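Local atomic coordinates of glucosamine--fructose-6-phosphate aminotransferase [isomerizing] (PDB entry 3TBF), a protein that is the C-terminal fragment, with two sugar isomerase (SIS) domains, of an enzyme that probably makes glucosamine 6-phosphate from fructose 6-phosphate and glutamine. Residues H229-G234 with K275-V280; L306-D311 with S323-L328. One frame throughout, in Å; residues are numbered along the deposited sequence.

Interaction 1: H229-G234 with K275-V280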
loop_
_atom_site.group_PDB
_atom_site.type_symbol
_atom_site.label_atom_id
_atom_site.label_comp_id
_atom_site.label_asym_id
_atom_site.label_seq_id
_atom_site.Cartn_x
_atom_site.Cartn_y
_atom_site.Cartn_z
ATOM N N HIS A 229 -10.122 16.383 7.826
ATOM C CA HIS A 229 -9.300 15.199 7.865
ATOM C C HIS A 229 -10.021 14.157 8.668
ATOM O O HIS A 229 -10.861 14.471 9.517
ATOM C CB HIS A 229 -7.934 15.447 8.570
ATOM C CG HIS A 229 -7.214 16.708 8.146
ATOM N ND1 HIS A 229 -6.220 16.720 7.191
ATOM C CD2 HIS A 229 -7.310 17.981 8.602
ATOM C CE1 HIS A 229 -5.764 17.954 7.043
ATOM N NE2 HIS A 229 -6.393 18.734 7.908
ATOM N N THR A 230 -9.674 12.918 8.387
ATOM C CA THR A 230 -9.979 11.810 9.226
ATOM C C THR A 230 -8.939 10.712 9.020
ATOM O O THR A 230 -8.476 10.443 7.903
ATOM C CB THR A 230 -11.354 11.194 8.876
ATOM O OG1 THR A 230 -12.404 12.170 9.072
ATOM C CG2 THR A 230 -11.599 9.939 9.732
ATOM N N ILE A 231 -8.640 10.032 10.111
ATOM C CA ILE A 231 -7.837 8.857 10.070
ATOM C C ILE A 231 -8.609 7.576 10.368
ATOM O O ILE A 231 -9.375 7.506 11.334
ATOM C CB ILE A 231 -6.758 8.991 11.084
ATOM C CG1 ILE A 231 -5.949 10.253 10.744
ATOM C CG2 ILE A 231 -5.924 7.698 11.142
ATOM C CD1 ILE A 231 -4.527 10.139 11.069
ATOM N N PHE A 232 -8.394 6.569 9.521
ATOM C CA PHE A 232 -8.993 5.260 9.675
ATOM C C PHE A 232 -7.887 4.292 10.099
ATOM O O PHE A 232 -6.752 4.386 9.611
ATOM C CB PHE A 232 -9.626 4.778 8.387
ATOM C CG PHE A 232 -10.954 5.387 8.097
ATOM C CD1 PHE A 232 -11.069 6.711 7.740
ATOM C CD2 PHE A 232 -12.098 4.626 8.126
ATOM C CE1 PHE A 232 -12.308 7.283 7.440
ATOM C CE2 PHE A 232 -13.355 5.206 7.861
ATOM C CZ PHE A 232 -13.461 6.532 7.540
ATOM N N LEU A 233 -8.231 3.374 10.997
ATOM C CA LEU A 233 -7.291 2.424 11.555
ATOM C C LEU A 233 -7.809 0.989 11.548
ATOM O O LEU A 233 -8.965 0.739 11.863
ATOM C CB LEU A 233 -6.973 2.785 13.024
ATOM C CG LEU A 233 -6.231 4.087 13.292
ATOM C CD1 LEU A 233 -5.965 4.192 14.796
ATOM C CD2 LEU A 233 -4.939 4.220 12.487
ATOM N N GLY A 234 -6.932 0.051 11.227
ATOM C CA GLY A 234 -7.258 -1.368 11.319
ATOM C C GLY A 234 -5.974 -2.165 11.207
ATOM O O GLY A 234 -4.975 -1.656 10.726
ATOM N N LYS A 275 -6.392 17.358 18.764
ATOM C CA LYS A 275 -7.751 17.326 19.330
ATOM C C LYS A 275 -8.848 17.531 18.294
ATOM O O LYS A 275 -9.977 17.127 18.532
ATOM C CB LYS A 275 -7.924 18.347 20.469
ATOM C CG LYS A 275 -7.715 19.813 20.035
ATOM C CD LYS A 275 -8.389 20.840 20.981
ATOM C CE LYS A 275 -8.164 22.294 20.480
ATOM N NZ LYS A 275 -9.088 23.292 21.109
ATOM N N ASN A 276 -8.519 18.150 17.160
ATOM C CA ASN A 276 -9.520 18.319 16.077
ATOM C C ASN A 276 -9.635 17.146 15.068
ATOM O O ASN A 276 -10.405 17.233 14.123
ATOM C CB ASN A 276 -9.349 19.667 15.343
ATOM C CG ASN A 276 -9.806 20.881 16.204
ATOM O OD1 ASN A 276 -10.249 20.720 17.359
ATOM N ND2 ASN A 276 -9.677 22.097 15.644
HETATM N N MSE A 277 -8.928 16.046 15.319
HETATM C CA MSE A 277 -8.829 14.943 14.374
HETATM C C MSE A 277 -9.687 13.738 14.761
HETATM O O MSE A 277 -9.488 13.149 15.816
HETATM C CB MSE A 277 -7.374 14.508 14.292
HETATM C CG MSE A 277 -7.127 13.229 13.548
HETATM SE SE MSE A 277 -7.350 13.561 11.660
HETATM C CE MSE A 277 -5.982 14.989 11.433
ATOM N N PRO A 278 -10.643 13.362 13.894
ATOM C CA PRO A 278 -11.413 12.137 14.035
ATOM C C PRO A 278 -10.615 10.906 13.677
ATOM O O PRO A 278 -9.937 10.898 12.655
ATOM C CB PRO A 278 -12.538 12.301 13.033
ATOM C CG PRO A 278 -12.546 13.677 12.650
ATOM C CD PRO A 278 -11.155 14.192 12.800
ATOM N N ILE A 279 -10.666 9.902 14.540
ATOM C CA ILE A 279 -10.026 8.629 14.321
ATOM C C ILE A 279 -11.118 7.550 14.276
ATOM O O ILE A 279 -11.813 7.305 15.243
ATOM C CB ILE A 279 -8.990 8.313 15.420
ATOM C CG1 ILE A 279 -7.732 9.152 15.240
ATOM C CG2 ILE A 279 -8.503 6.878 15.330
ATOM C CD1 ILE A 279 -7.924 10.611 15.461
ATOM N N VAL A 280 -11.305 6.931 13.121
ATOM C CA VAL A 280 -12.319 5.891 12.993
ATOM C C VAL A 280 -11.614 4.537 12.957
ATOM O O VAL A 280 -10.685 4.318 12.163
ATOM C CB VAL A 280 -13.145 6.061 11.747
ATOM C CG1 VAL A 280 -14.143 4.973 11.700
ATOM C CG2 VAL A 280 -13.843 7.427 11.718
#

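Interaction 2: L306-D311 with S323-L328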
loop_
_atom_site.group_PDB
_atom_site.type_symbol
_atom_site.label_atom_id
_atom_site.label_comp_id
_atom_site.label_asym_id
_atom_site.label_seq_id
_atom_site.Cartn_x
_atom_site.Cartn_y
_atom_site.Cartn_z
ATOM N N LEU A 306 -11.774 9.404 19.143
ATOM C CA LEU A 306 -11.912 8.006 18.798
ATOM C C LEU A 306 -13.386 7.695 18.578
ATOM O O LEU A 306 -14.226 7.975 19.463
ATOM C CB LEU A 306 -11.374 7.082 19.917
ATOM C CG LEU A 306 -9.880 6.699 19.964
ATOM C CD1 LEU A 306 -9.011 7.921 19.663
ATOM C CD2 LEU A 306 -9.450 6.067 21.322
ATOM N N ILE A 307 -13.662 7.154 17.378
ATOM C CA ILE A 307 -14.973 6.663 16.954
ATOM C C ILE A 307 -14.777 5.220 16.575
ATOM O O ILE A 307 -14.116 4.913 15.554
ATOM C CB ILE A 307 -15.455 7.442 15.747
ATOM C CG1 ILE A 307 -15.656 8.909 16.141
ATOM C CG2 ILE A 307 -16.702 6.874 15.240
ATOM C CD1 ILE A 307 -15.791 9.808 14.967
ATOM N N LEU A 308 -15.302 4.329 17.416
ATOM C CA LEU A 308 -14.928 2.933 17.334
ATOM C C LEU A 308 -16.091 2.044 17.055
ATOM O O LEU A 308 -17.106 2.144 17.703
ATOM C CB LEU A 308 -14.264 2.484 18.609
ATOM C CG LEU A 308 -13.114 3.338 19.157
ATOM C CD1 LEU A 308 -12.744 2.775 20.489
ATOM C CD2 LEU A 308 -11.908 3.408 18.215
ATOM N N PHE A 309 -15.912 1.160 16.082
ATOM C CA PHE A 309 -16.827 0.129 15.788
ATOM C C PHE A 309 -16.213 -1.170 16.221
ATOM O O PHE A 309 -15.180 -1.612 15.744
ATOM C CB PHE A 309 -17.100 0.104 14.306
ATOM C CG PHE A 309 -17.730 1.353 13.796
ATOM C CD1 PHE A 309 -19.030 1.672 14.107
ATOM C CD2 PHE A 309 -17.026 2.206 13.015
ATOM C CE1 PHE A 309 -19.617 2.837 13.642
ATOM C CE2 PHE A 309 -17.618 3.364 12.539
ATOM C CZ PHE A 309 -18.927 3.671 12.881
ATOM N N VAL A 310 -16.889 -1.818 17.123
ATOM C CA VAL A 310 -16.289 -2.784 18.007
ATOM C C VAL A 310 -17.187 -3.992 18.026
ATOM O O VAL A 310 -18.371 -3.846 17.954
ATOM C CB VAL A 310 -16.214 -2.083 19.393
ATOM C CG1 VAL A 310 -16.512 -3.038 20.561
ATOM C CG2 VAL A 310 -14.939 -1.240 19.516
ATOM N N ASP A 311 -16.630 -5.190 18.094
ATOM C CA ASP A 311 -17.436 -6.407 18.225
ATOM C C ASP A 311 -17.897 -6.488 19.672
ATOM O O ASP A 311 -17.114 -6.153 20.583
ATOM C CB ASP A 311 -16.639 -7.662 17.871
ATOM C CG ASP A 311 -17.484 -8.937 17.919
ATOM O OD1 ASP A 311 -17.845 -9.423 19.022
ATOM O OD2 ASP A 311 -17.816 -9.465 16.837
ATOM N N SER A 323 -14.505 8.935 24.008
ATOM C CA SER A 323 -14.717 8.309 22.699
ATOM C C SER A 323 -16.193 7.999 22.440
ATOM O O SER A 323 -17.021 8.104 23.325
ATOM C CB SER A 323 -13.920 7.014 22.609
ATOM O OG SER A 323 -14.425 6.043 23.516
ATOM N N ILE A 324 -16.504 7.638 21.200
ATOM C CA ILE A 324 -17.827 7.131 20.803
ATOM C C ILE A 324 -17.695 5.674 20.405
ATOM O O ILE A 324 -16.873 5.324 19.583
ATOM C CB ILE A 324 -18.399 7.887 19.600
ATOM C CG1 ILE A 324 -18.459 9.380 19.884
ATOM C CG2 ILE A 324 -19.801 7.406 19.294
ATOM C CD1 ILE A 324 -18.964 10.185 18.689
ATOM N N VAL A 325 -18.507 4.817 20.971
ATOM C CA VAL A 325 -18.348 3.389 20.747
ATOM C C VAL A 325 -19.659 2.732 20.370
ATOM O O VAL A 325 -20.593 2.750 21.156
ATOM C CB VAL A 325 -17.781 2.710 21.985
ATOM C CG1 VAL A 325 -17.489 1.261 21.696
ATOM C CG2 VAL A 325 -16.516 3.452 22.445
ATOM N N LEU A 326 -19.714 2.196 19.153
ATOM C CA LEU A 326 -20.860 1.468 18.643
ATOM C C LEU A 326 -20.418 0.027 18.566
ATOM O O LEU A 326 -19.302 -0.249 18.137
ATOM C CB LEU A 326 -21.280 2.003 17.268
ATOM C CG LEU A 326 -22.234 3.209 17.343
ATOM C CD1 LEU A 326 -21.649 4.272 18.245
ATOM C CD2 LEU A 326 -22.610 3.863 15.982
ATOM N N GLU A 327 -21.281 -0.886 18.975
ATOM C CA GLU A 327 -20.917 -2.275 19.088
ATOM C C GLU A 327 -21.799 -3.117 18.207
ATOM O O GLU A 327 -22.937 -2.779 17.948
ATOM C CB GLU A 327 -21.004 -2.737 20.539
ATOM C CG GLU A 327 -22.387 -2.957 21.045
ATOM C CD GLU A 327 -22.422 -3.494 22.482
ATOM O OE1 GLU A 327 -21.769 -4.537 22.766
ATOM O OE2 GLU A 327 -23.114 -2.860 23.314
ATOM N N LEU A 328 -21.280 -4.239 17.758
ATOM C CA LEU A 328 -22.045 -5.093 16.911
ATOM C C LEU A 328 -21.479 -6.491 16.942
ATOM O O LEU A 328 -20.337 -6.675 17.275
ATOM C CB LEU A 328 -22.023 -4.531 15.473
ATOM C CG LEU A 328 -20.718 -4.379 14.667
ATOM C CD1 LEU A 328 -21.017 -4.404 13.188
ATOM C CD2 LEU A 328 -20.076 -3.083 15.012
#

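Interaction 1: H229-G234 with K275-V280
Ile231 uses both its backbone N and its backbone O to bind the parallel strand that begins at Pro278. Ile231 N donates to Pro278 O at 3.0 Å, and Val280 N donates to Ile231 O at 2.7 Å. A third rung, Leu233 N to Val280 O, is more bent, with an N-H...O angle of 146°. The ladder does not continue to Pro278 N, which carries no hydrogen; Pro278 CD packs 3.3 Å from His229 O instead.

The apolar contacts divide between the two faces of the sheet. On the one bearing Phe232, Val280 CB makes a CH-pi contact over the face of the Phe232 ring, 4.1 Å from the ring centroid and 14° off the normal. These two side chains run side by side in the same direction, while Val280 CG2 turns to Thr230 CG2. On the other face, Leu233 CD1 meets Ile279 CG2 at 3.7 Å. The selenomethionine Met277 reaches back across the start of the pairing. Its CG is anti to the backbone N (chi1 170°), and two further bends bring Met277 SE to 3.7 Å from Ile231 CG1 and Met277 CE to 3.5 Å from His229 CB, crossing both side chains at about a right angle.

Beyond the contact, His229 ND1 is hydrogen-bonded to His256 ND1 of the second subunit, which brings this end of the strand to the dimer interface. The pair lies inside the five-stranded parallel sheet of the second SIS domain, an alpha-beta-alpha sandwich. Strand 256-261 borders 229-234 on its other edge, helix 238-253 covers Thr230 and Phe232, and helix 289-301 packs on Leu233 and Ile279.

Interaction 2: L306-D311 with S323-L328
Val310 O collects three groups from the facing strand: Leu328 N as hydrogen-bond donor at 2.9 Å, Glu327 CA as a C-H...O contact at 3.2 Å, and the methyl CD2 of Leu328 at 3.5 Å. Leu328 CG stands between its backbone N and carbonyl carbon (chi1 62°), and the CD2 branch reaches from there to the Val310 backbone.

Four more backbone bonds extend the ladder, from Ile324 N to Leu306 O at 2.9 Å through to the more bent Val310 N to Leu326 O, whose N-H...O angle is 142°. The strands run parallel at 28° to each other, the twist expected of an alpha/beta sheet; in this SIS domain 324-328 is the outermost strand within the chain.

On the face carrying Ile307 and Ile324, the Phe309 ring lies alongside Leu326, with CD1 3.9 Å from Leu326 CB and CE1 as close to Leu326 CD2. Helix 214-221 covers Ile324 and Leu326 there, while helix 335-355 packs on Phe309 and Leu328. On the opposite face, with Leu308 and Val325, Val310 CG2 meets Val325 CG1 at 4.2 Å, the two side chains crossing at a slant. Where the strands end, the carboxylate of Asp311 accepts from two backbone amides, OD1 from Ala313 N and OD2 from Ala330 N, tying together the loops that leave both strands.

In the fold
Interactions 1 and 2 belong to one sheet, their centres about 13 Å apart, and strands 278-283 and 305-311 are the neighbours that join them. A probable backbone hydrogen bond, Ile307 N to Ile279 O at 2.8 Å, links the two pairs directly. Beside it, Val280 CG1 lies 3.9 Å from Phe309 CE2 and also touches Phe232, forming an apolar bridge along one face of the sheet. Together the contacts cover four of its five strands, in the order 229-234, 278-283, 305-311, 324-328. SIS domains as a family bind phosphosugars; these contacts are part of the central sheet of the second such domain.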